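Local coordinates for toxin-like protein (Paenibacillus larvae subsp. larvae BRL-230010, PDB 5DZQ) that probably acts as a C3-like mono-ADP-ribosyltransferase toxin, moving ADP-ribose from NAD+ onto a target protein, at residues K52-Y57 against P69-K74; V93-D98 against L139-V144; R152-T157 against I205-T210. All coordinates share one frame; numbering follows the deposited sequence.

Interaction 1 (K52-Y57 against P69-K74); sequences KPFNTY and PEIDKK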
loop_
_atom_site.group_PDB
_atom_site.type_symbol
_atom_site.label_atom_id
_atom_site.label_comp_id
_atom_site.label_asym_id
_atom_site.label_seq_id
_atom_site.Cartn_x
_atom_site.Cartn_y
_atom_site.Cartn_z
ATOM N N LYS B 52 3.803 0.396 5.877
ATOM C CA LYS B 52 4.796 -0.397 5.144
ATOM C C LYS B 52 6.215 -0.377 5.760
ATOM O O LYS B 52 6.820 -1.438 5.925
ATOM C CB LYS B 52 4.852 0.052 3.672
ATOM C CG LYS B 52 5.915 -0.638 2.844
ATOM C CD LYS B 52 5.924 -0.066 1.432
ATOM C CE LYS B 52 7.122 -0.536 0.630
ATOM N NZ LYS B 52 7.184 -2.021 0.569
ATOM N N PRO B 53 6.754 0.807 6.119
ATOM C CA PRO B 53 8.107 0.751 6.693
ATOM C C PRO B 53 8.218 -0.031 8.013
ATOM O O PRO B 53 9.247 -0.669 8.239
ATOM C CB PRO B 53 8.453 2.229 6.939
ATOM C CG PRO B 53 7.517 2.987 6.098
ATOM C CD PRO B 53 6.288 2.194 5.949
ATOM N N PHE B 54 7.202 0.048 8.869
ATOM C CA PHE B 54 7.140 -0.790 10.067
ATOM C C PHE B 54 7.156 -2.272 9.683
ATOM O O PHE B 54 7.920 -3.075 10.218
ATOM C CB PHE B 54 5.867 -0.527 10.880
ATOM C CG PHE B 54 5.868 0.767 11.642
ATOM C CD1 PHE B 54 5.388 1.933 11.055
ATOM C CD2 PHE B 54 6.317 0.812 12.950
ATOM C CE1 PHE B 54 5.369 3.139 11.756
ATOM C CE2 PHE B 54 6.311 2.014 13.659
ATOM C CZ PHE B 54 5.829 3.174 13.061
ATOM N N ASN B 55 6.268 -2.642 8.778
ATOM C CA ASN B 55 6.106 -4.057 8.461
ATOM C C ASN B 55 7.239 -4.647 7.638
ATOM O O ASN B 55 7.566 -5.825 7.795
ATOM C CB ASN B 55 4.771 -4.276 7.764
ATOM C CG ASN B 55 3.593 -3.979 8.677
ATOM O OD1 ASN B 55 3.703 -4.083 9.892
ATOM N ND2 ASN B 55 2.468 -3.598 8.097
ATOM N N THR B 56 7.859 -3.857 6.762
ATOM C CA THR B 56 8.980 -4.399 6.014
ATOM C C THR B 56 10.157 -4.620 6.984
ATOM O O THR B 56 10.892 -5.598 6.863
ATOM C CB THR B 56 9.382 -3.484 4.823
ATOM O OG1 THR B 56 9.666 -2.169 5.298
ATOM C CG2 THR B 56 8.254 -3.402 3.827
ATOM N N TYR B 57 10.317 -3.740 7.970
ATOM C CA TYR B 57 11.347 -3.943 9.000
ATOM C C TYR B 57 11.105 -5.242 9.785
ATOM O O TYR B 57 12.024 -6.035 10.023
ATOM C CB TYR B 57 11.394 -2.763 9.978
ATOM C CG TYR B 57 12.280 -2.994 11.214
ATOM C CD1 TYR B 57 13.664 -2.979 11.120
ATOM C CD2 TYR B 57 11.720 -3.219 12.472
ATOM C CE1 TYR B 57 14.477 -3.183 12.247
ATOM C CE2 TYR B 57 12.515 -3.427 13.600
ATOM C CZ TYR B 57 13.892 -3.408 13.484
ATOM O OH TYR B 57 14.689 -3.618 14.605
ATOM N N PRO B 69 17.390 0.050 16.814
ATOM C CA PRO B 69 16.912 0.303 18.180
ATOM C C PRO B 69 15.892 1.437 18.286
ATOM O O PRO B 69 15.079 1.439 19.213
ATOM C CB PRO B 69 18.201 0.650 18.935
ATOM C CG PRO B 69 19.257 -0.118 18.205
ATOM C CD PRO B 69 18.862 -0.014 16.753
ATOM N N GLU B 70 15.913 2.370 17.344
ATOM C CA GLU B 70 15.009 3.509 17.424
ATOM C C GLU B 70 13.588 3.123 17.039
ATOM O O GLU B 70 12.643 3.491 17.731
ATOM C CB GLU B 70 15.505 4.662 16.553
ATOM C CG GLU B 70 16.758 5.348 17.100
ATOM C CD GLU B 70 16.589 5.853 18.532
ATOM O OE1 GLU B 70 15.498 6.360 18.872
ATOM O OE2 GLU B 70 17.550 5.741 19.322
ATOM N N ILE B 71 13.422 2.379 15.949
ATOM C CA ILE B 71 12.085 1.928 15.595
ATOM C C ILE B 71 11.630 0.840 16.571
ATOM O O ILE B 71 10.435 0.681 16.806
ATOM C CB ILE B 71 11.994 1.410 14.141
ATOM C CG1 ILE B 71 10.531 1.168 13.766
ATOM C CG2 ILE B 71 12.803 0.166 13.954
ATOM C CD1 ILE B 71 10.320 0.338 12.520
ATOM N N ASP B 72 12.578 0.106 17.154
ATOM C CA ASP B 72 12.245 -0.889 18.164
ATOM C C ASP B 72 11.491 -0.226 19.301
ATOM O O ASP B 72 10.551 -0.795 19.833
ATOM C CB ASP B 72 13.499 -1.583 18.700
ATOM C CG ASP B 72 14.097 -2.559 17.707
ATOM O OD1 ASP B 72 13.410 -2.918 16.728
ATOM O OD2 ASP B 72 15.258 -2.967 17.904
ATOM N N LYS B 73 11.907 0.987 19.663
ATOM C CA LYS B 73 11.248 1.726 20.743
ATOM C C LYS B 73 9.759 1.940 20.454
ATOM O O LYS B 73 8.911 1.731 21.330
ATOM C CB LYS B 73 11.928 3.080 20.966
ATOM C CG LYS B 73 13.227 3.029 21.751
ATOM C CD LYS B 73 13.642 4.437 22.176
ATOM C CE LYS B 73 14.935 4.438 22.985
ATOM N NZ LYS B 73 16.115 4.080 22.148
ATOM N N LYS B 74 9.444 2.351 19.228
ATOM C CA LYS B 74 8.050 2.551 18.826
ATOM C C LYS B 74 7.283 1.240 18.796
ATOM O O LYS B 74 6.103 1.175 19.157
ATOM C CB LYS B 74 7.960 3.195 17.431
ATOM C CG LYS B 74 8.630 4.541 17.280
ATOM C CD LYS B 74 8.377 5.055 15.869
ATOM C CE LYS B 74 9.289 6.214 15.520
ATOM N NZ LYS B 74 9.093 6.640 14.104
#

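Interaction 2 (V93-D98 against L139-V144); sequences VYRGDD and LSTSIV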
loop_
_atom_site.group_PDB
_atom_site.type_symbol
_atom_site.label_atom_id
_atom_site.label_comp_id
_atom_site.label_asym_id
_atom_site.label_seq_id
_atom_site.Cartn_x
_atom_site.Cartn_y
_atom_site.Cartn_z
ATOM N N VAL B 93 -12.856 -10.937 9.412
ATOM C CA VAL B 93 -12.248 -9.835 8.681
ATOM C C VAL B 93 -11.551 -10.385 7.451
ATOM O O VAL B 93 -11.462 -11.601 7.280
ATOM C CB VAL B 93 -11.256 -9.049 9.556
ATOM C CG1 VAL B 93 -12.004 -8.389 10.713
ATOM C CG2 VAL B 93 -10.166 -9.978 10.085
ATOM N N TYR B 94 -11.073 -9.495 6.583
ATOM C CA TYR B 94 -10.424 -9.941 5.356
ATOM C C TYR B 94 -9.280 -9.039 4.917
ATOM O O TYR B 94 -9.191 -7.883 5.349
ATOM C CB TYR B 94 -11.446 -10.053 4.220
ATOM C CG TYR B 94 -11.886 -8.747 3.609
ATOM C CD1 TYR B 94 -12.942 -8.020 4.145
ATOM C CD2 TYR B 94 -11.264 -8.254 2.472
ATOM C CE1 TYR B 94 -13.345 -6.823 3.565
ATOM C CE2 TYR B 94 -11.661 -7.072 1.899
ATOM C CZ TYR B 94 -12.700 -6.367 2.447
ATOM O OH TYR B 94 -13.101 -5.199 1.851
ATOM N N ARG B 95 -8.439 -9.599 4.043
ATOM C CA ARG B 95 -7.247 -8.961 3.452
ATOM C C ARG B 95 -7.110 -9.381 2.012
ATOM O O ARG B 95 -7.151 -10.572 1.732
ATOM C CB ARG B 95 -5.957 -9.408 4.151
ATOM C CG ARG B 95 -5.545 -8.664 5.369
ATOM C CD ARG B 95 -4.060 -8.899 5.589
ATOM N NE ARG B 95 -3.300 -8.493 4.408
ATOM C CZ ARG B 95 -2.946 -7.235 4.145
ATOM N NH1 ARG B 95 -3.276 -6.256 4.983
ATOM N NH2 ARG B 95 -2.266 -6.953 3.041
ATOM N N GLY B 96 -6.886 -8.441 1.101
ATOM C CA GLY B 96 -6.452 -8.802 -0.240
ATOM C C GLY B 96 -4.931 -8.793 -0.275
ATOM O O GLY B 96 -4.299 -8.087 0.508
ATOM N N ASP B 97 -4.330 -9.585 -1.155
ATOM C CA ASP B 97 -2.875 -9.551 -1.313
ATOM C C ASP B 97 -2.527 -9.904 -2.748
ATOM O O ASP B 97 -3.319 -10.544 -3.445
ATOM C CB ASP B 97 -2.180 -10.521 -0.339
ATOM C CG ASP B 97 -2.096 -9.982 1.086
ATOM O OD1 ASP B 97 -1.349 -8.995 1.314
ATOM O OD2 ASP B 97 -2.765 -10.553 1.985
ATOM N N ASP B 98 -1.352 -9.480 -3.215
ATOM C CA ASP B 98 -0.880 -9.981 -4.490
ATOM C C ASP B 98 -0.113 -11.270 -4.234
ATOM O O ASP B 98 0.082 -11.674 -3.087
ATOM C CB ASP B 98 -0.025 -8.942 -5.238
ATOM C CG ASP B 98 1.156 -8.438 -4.425
ATOM O OD1 ASP B 98 1.871 -9.256 -3.806
ATOM O OD2 ASP B 98 1.381 -7.206 -4.427
ATOM N N LEU B 139 -0.913 -6.751 11.577
ATOM C CA LEU B 139 -1.858 -7.315 10.631
ATOM C C LEU B 139 -3.118 -6.450 10.538
ATOM O O LEU B 139 -4.011 -6.547 11.379
ATOM C CB LEU B 139 -2.191 -8.743 11.048
ATOM C CG LEU B 139 -3.134 -9.575 10.179
ATOM C CD1 LEU B 139 -2.622 -9.624 8.763
ATOM C CD2 LEU B 139 -3.263 -10.977 10.757
ATOM N N SER B 140 -3.171 -5.598 9.515
ATOM C CA SER B 140 -4.347 -4.757 9.282
ATOM C C SER B 140 -5.332 -5.530 8.422
ATOM O O SER B 140 -4.936 -6.151 7.433
ATOM C CB SER B 140 -3.971 -3.448 8.591
ATOM O OG SER B 140 -2.904 -2.821 9.278
ATOM N N THR B 141 -6.605 -5.488 8.798
ATOM C CA THR B 141 -7.634 -6.242 8.093
ATOM C C THR B 141 -8.860 -5.367 7.861
ATOM O O THR B 141 -9.096 -4.422 8.612
ATOM C CB THR B 141 -8.036 -7.487 8.869
ATOM O OG1 THR B 141 -8.613 -7.115 10.132
ATOM C CG2 THR B 141 -6.817 -8.379 9.124
ATOM N N SER B 142 -9.622 -5.669 6.812
ATOM C CA SER B 142 -10.816 -4.892 6.500
ATOM C C SER B 142 -12.056 -5.638 6.979
ATOM O O SER B 142 -12.037 -6.858 7.149
ATOM C CB SER B 142 -10.912 -4.603 4.999
ATOM O OG SER B 142 -9.731 -3.996 4.500
ATOM N N ILE B 143 -13.121 -4.880 7.195
ATOM C CA ILE B 143 -14.386 -5.391 7.698
ATOM C C ILE B 143 -15.450 -5.233 6.619
ATOM O O ILE B 143 -15.596 -4.150 6.057
ATOM C CB ILE B 143 -14.837 -4.626 8.962
ATOM C CG1 ILE B 143 -13.790 -4.748 10.073
ATOM C CG2 ILE B 143 -16.182 -5.119 9.440
ATOM C CD1 ILE B 143 -13.579 -3.444 10.820
ATOM N N VAL B 144 -16.192 -6.292 6.322
ATOM C CA VAL B 144 -17.278 -6.166 5.340
ATOM C C VAL B 144 -18.448 -5.392 5.925
ATOM O O VAL B 144 -18.985 -5.754 6.972
ATOM C CB VAL B 144 -17.774 -7.545 4.848
ATOM C CG1 VAL B 144 -19.045 -7.390 3.994
ATOM C CG2 VAL B 144 -16.684 -8.240 4.048
HETATM O O HOH W 1 -14.510 -3.617 3.173
#

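Interaction 3 (R152-T157 against I205-T210); sequences RPVLTT and IKIEAT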
loop_
_atom_site.group_PDB
_atom_site.type_symbol
_atom_site.label_atom_id
_atom_site.label_comp_id
_atom_site.label_asym_id
_atom_site.label_seq_id
_atom_site.Cartn_x
_atom_site.Cartn_y
_atom_site.Cartn_z
ATOM N N ARG B 152 -7.729 -7.924 -5.704
ATOM C CA ARG B 152 -6.377 -8.477 -5.767
ATOM C C ARG B 152 -6.477 -9.995 -5.910
ATOM O O ARG B 152 -7.514 -10.575 -5.571
ATOM C CB ARG B 152 -5.578 -8.056 -4.538
ATOM C CG ARG B 152 -5.620 -6.528 -4.339
ATOM C CD ARG B 152 -4.374 -5.983 -3.689
ATOM N NE ARG B 152 -4.469 -5.972 -2.237
ATOM C CZ ARG B 152 -4.772 -4.899 -1.514
ATOM N NH1 ARG B 152 -5.011 -3.737 -2.111
ATOM N NH2 ARG B 152 -4.833 -4.988 -0.189
ATOM N N PRO B 153 -5.421 -10.638 -6.448
ATOM C CA PRO B 153 -5.532 -12.068 -6.773
ATOM C C PRO B 153 -5.747 -12.979 -5.559
ATOM O O PRO B 153 -6.321 -14.057 -5.701
ATOM C CB PRO B 153 -4.193 -12.383 -7.467
ATOM C CG PRO B 153 -3.280 -11.224 -7.160
ATOM C CD PRO B 153 -4.175 -10.042 -6.972
ATOM N N VAL B 154 -5.297 -12.562 -4.388
ATOM C CA VAL B 154 -5.468 -13.388 -3.202
ATOM C C VAL B 154 -6.412 -12.720 -2.215
ATOM O O VAL B 154 -6.333 -11.517 -1.983
ATOM C CB VAL B 154 -4.121 -13.666 -2.519
ATOM C CG1 VAL B 154 -4.314 -14.631 -1.346
ATOM C CG2 VAL B 154 -3.150 -14.249 -3.533
ATOM N N LEU B 155 -7.327 -13.504 -1.659
ATOM C CA LEU B 155 -8.235 -13.006 -0.643
ATOM C C LEU B 155 -8.153 -13.925 0.564
ATOM O O LEU B 155 -8.376 -15.133 0.455
ATOM C CB LEU B 155 -9.671 -12.933 -1.188
ATOM C CG LEU B 155 -10.813 -12.248 -0.420
ATOM C CD1 LEU B 155 -11.274 -13.009 0.790
ATOM C CD2 LEU B 155 -10.468 -10.816 -0.023
ATOM N N THR B 156 -7.850 -13.347 1.719
ATOM C CA THR B 156 -7.810 -14.096 2.970
ATOM C C THR B 156 -8.934 -13.634 3.880
ATOM O O THR B 156 -9.061 -12.449 4.130
ATOM C CB THR B 156 -6.460 -13.903 3.703
ATOM O OG1 THR B 156 -5.386 -14.273 2.829
ATOM C CG2 THR B 156 -6.406 -14.755 4.960
ATOM N N THR B 157 -9.768 -14.550 4.362
ATOM C CA THR B 157 -10.690 -14.186 5.437
ATOM C C THR B 157 -10.184 -14.813 6.728
ATOM O O THR B 157 -9.669 -15.928 6.715
ATOM C CB THR B 157 -12.142 -14.641 5.166
ATOM O OG1 THR B 157 -12.152 -16.011 4.754
ATOM C CG2 THR B 157 -12.781 -13.785 4.085
ATOM N N ILE B 205 -7.440 -16.629 -5.517
ATOM C CA ILE B 205 -6.966 -17.620 -4.573
ATOM C C ILE B 205 -7.542 -17.248 -3.228
ATOM O O ILE B 205 -7.288 -16.154 -2.721
ATOM C CB ILE B 205 -5.427 -17.683 -4.528
ATOM C CG1 ILE B 205 -4.902 -18.287 -5.833
ATOM C CG2 ILE B 205 -4.960 -18.501 -3.339
ATOM C CD1 ILE B 205 -3.415 -18.071 -6.063
ATOM N N LYS B 206 -8.353 -18.145 -2.673
ATOM C CA LYS B 206 -9.074 -17.886 -1.432
ATOM C C LYS B 206 -8.411 -18.621 -0.278
ATOM O O LYS B 206 -8.159 -19.820 -0.358
ATOM C CB LYS B 206 -10.547 -18.309 -1.568
ATOM C CG LYS B 206 -11.409 -18.145 -0.298
ATOM C CD LYS B 206 -11.400 -16.706 0.212
ATOM C CE LYS B 206 -12.786 -16.229 0.612
ATOM N NZ LYS B 206 -13.375 -16.944 1.770
ATOM N N ILE B 207 -8.100 -17.887 0.786
ATOM C CA ILE B 207 -7.541 -18.475 1.996
ATOM C C ILE B 207 -8.486 -18.229 3.160
ATOM O O ILE B 207 -8.844 -17.093 3.436
ATOM C CB ILE B 207 -6.140 -17.895 2.334
ATOM C CG1 ILE B 207 -5.170 -18.169 1.181
ATOM C CG2 ILE B 207 -5.623 -18.500 3.657
ATOM C CD1 ILE B 207 -3.859 -17.398 1.266
ATOM N N GLU B 208 -8.900 -19.292 3.835
ATOM C CA GLU B 208 -9.735 -19.150 5.020
ATOM C C GLU B 208 -8.934 -19.578 6.251
ATOM O O GLU B 208 -8.406 -20.692 6.301
ATOM C CB GLU B 208 -11.025 -19.967 4.866
ATOM C CG GLU B 208 -11.794 -19.552 3.612
ATOM C CD GLU B 208 -13.149 -20.224 3.490
ATOM O OE1 GLU B 208 -13.359 -21.264 4.145
ATOM O OE2 GLU B 208 -13.997 -19.702 2.735
ATOM N N ALA B 209 -8.828 -18.685 7.236
ATOM C CA ALA B 209 -7.934 -18.920 8.366
ATOM C C ALA B 209 -8.551 -18.513 9.700
ATOM O O ALA B 209 -9.482 -17.704 9.752
ATOM C CB ALA B 209 -6.617 -18.181 8.159
ATOM N N THR B 210 -8.022 -19.083 10.774
ATOM C CA THR B 210 -8.467 -18.752 12.124
ATOM C C THR B 210 -7.298 -18.262 12.971
ATOM O O THR B 210 -6.287 -18.939 13.080
ATOM C CB THR B 210 -9.116 -19.961 12.812
ATOM O OG1 THR B 210 -10.243 -20.393 12.041
ATOM C CG2 THR B 210 -9.584 -19.586 14.208
#

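Interaction 1 (K52-Y57 against P69-K74)
Tyr57 reaches from helix 51-60 across Ile71 to Asp72 at the start of helix 69-83. Its CB lies 4.2 Å from Ile71 CD1, and with CG anti to the backbone N (chi1 171°) the ring runs out toward the other helix. Tyr57 CD2 then passes 3.8 Å from Ile71 CD1. Farther out, Ile71 CG2 sits over one ring face, 3.6 Å from Tyr57 CE2 and shifted toward the rim, which makes a CH-pi contact. At the tip, Tyr57 OH donates to Asp72 OD1 at 2.6 Å, meeting that oxygen on its syn side and 24° out of the carboxylate plane. Tyr57 OH also accepts from Lys68 N, and the other carboxylate oxygen, Asp72 OD2, is held by Gly66 N. The contact thus joins two successive helices of the helical part of the ADP-ribosyltransferase fold; their segment axes come no closer than 11.5 Å, so side chains rather than backbones meet. Beside the tyrosine, Phe54 CD2 touches Ile71 CD1 at 4.1 Å, while Phe54 CZ lies 4.2 Å from CD of Lys74. The ammonium of Lys74 goes on to Glu46 and to Tyr111 O of the second subunit.

Interaction 2 (V93-D98 against L139-V144)
Tyr94 and Ser142 form a single antiparallel bridge, a hydrogen-bonded pair, between strands that otherwise diverge: the segment axes stand 105° apart and come within 4.5 Å. Tyr94 N gives to Ser142 O at 2.9 Å, and Ser142 N returns the bond to Tyr94 O at 2.7 Å. The bridge joins the edge strand 91-97 of the five-stranded mixed sheet to the edge strand 139-142 of the three-stranded one. Beside the bridge, Ser142 CB lies over one face of the Tyr94 ring, 3.6 Å from Tyr94 CZ, and Val144 CG2 lies 3.7 Å from Tyr94 CE1. The phenol oxygen bonds to Phe149 N and to a water that donates to Ile143 O. The sequence Ser140-Thr141-Ser142 matches the STS motif of this transferase family, and Arg95 probably corresponds to the arginine that accompanies it in the active site. Arg95 bends at chi3 (57°), which brings NH1 to Ser140 O at 3.0 Å, in the guanidinium plane. The NE and NH2 side of the same group grips both oxygens of Asp97. Val93 meets Thr141 at about a right angle; Val93 CG2 is 3.3 Å from Thr141 OG1 and tightly packed against Thr141 CB. Thr141 OG1 itself bonds to Leu181 O of strand 179-183, and Leu139 CD1 closes on Arg95 CD at 3.6 Å.

Interaction 3 (R152-T157 against I205-T210)
The carbonyl oxygen of Ile207 is held by two groups of strand 154-160: Thr157 N donates to it at 2.9 Å, and the CA of Thr156 adds a C-H...O contact at 3.2 Å. Ile205 O is treated the same way by Leu155 N and by the CA of Val154. In return, Leu155 O accepts from Ile207 N at 2.8 Å, and the alternation runs from Pro153 O at one end to Thr157 O, bonded to Ala209 N, at the other. This is a parallel pairing with Val154 beside Ile205 and Thr157 beside Glu208, the segment axes only 17° from parallel. It lies inside the mixed sheet of the transferase fold, where strand 91-97 flanks strand 154-160 and strand 187-198 flanks strand 203-211. On the sheet face carrying Val154, Thr156, Ile205 and Ile207, the CD1 of Ile207 meets Val154 CG1 at 3.8 Å, while Thr156 OG1 lies against Ile207 CB. On the opposite face, Leu155 and Lys206 run side by side in the same direction, Leu155 CD1 3.6 Å from Lys206 CE. A bend at chi2 (57°) and further turns beyond it carry Lys206 NZ along its own strand to Glu208 OE2, a 3.0 Å salt bridge using the anti lone pair. That carboxylate oxygen also bonds to Tyr195 OH. A weak bond of 3.4 Å runs from Lys206 NZ to Thr157 OG1, which also bonds to a glycerol, probably from the crystallisation liquor.

The three contacts follow one another along the chain without interleaving. Interactions 2 and 3 have centres about 9 Å apart and share a sheet: strands 91-97 and 154-160 are neighbours in it, with Arg95 O 2.9 Å from Thr156 N and Asp97 N 2.9 Å from Val154 O, both probable hydrogen bonds. Together they build the sheet core that carries the probable active-site arginine and the STS strand, while interaction 1 packs the helical part. Its centre is about 21 Å from that of interaction 2 and 26 Å from that of interaction 3; interactions 1 and 3 lie on opposite sides of the chain's centre, and both touch the second subunit. Strand 91-97 is the next element after helix 69-83.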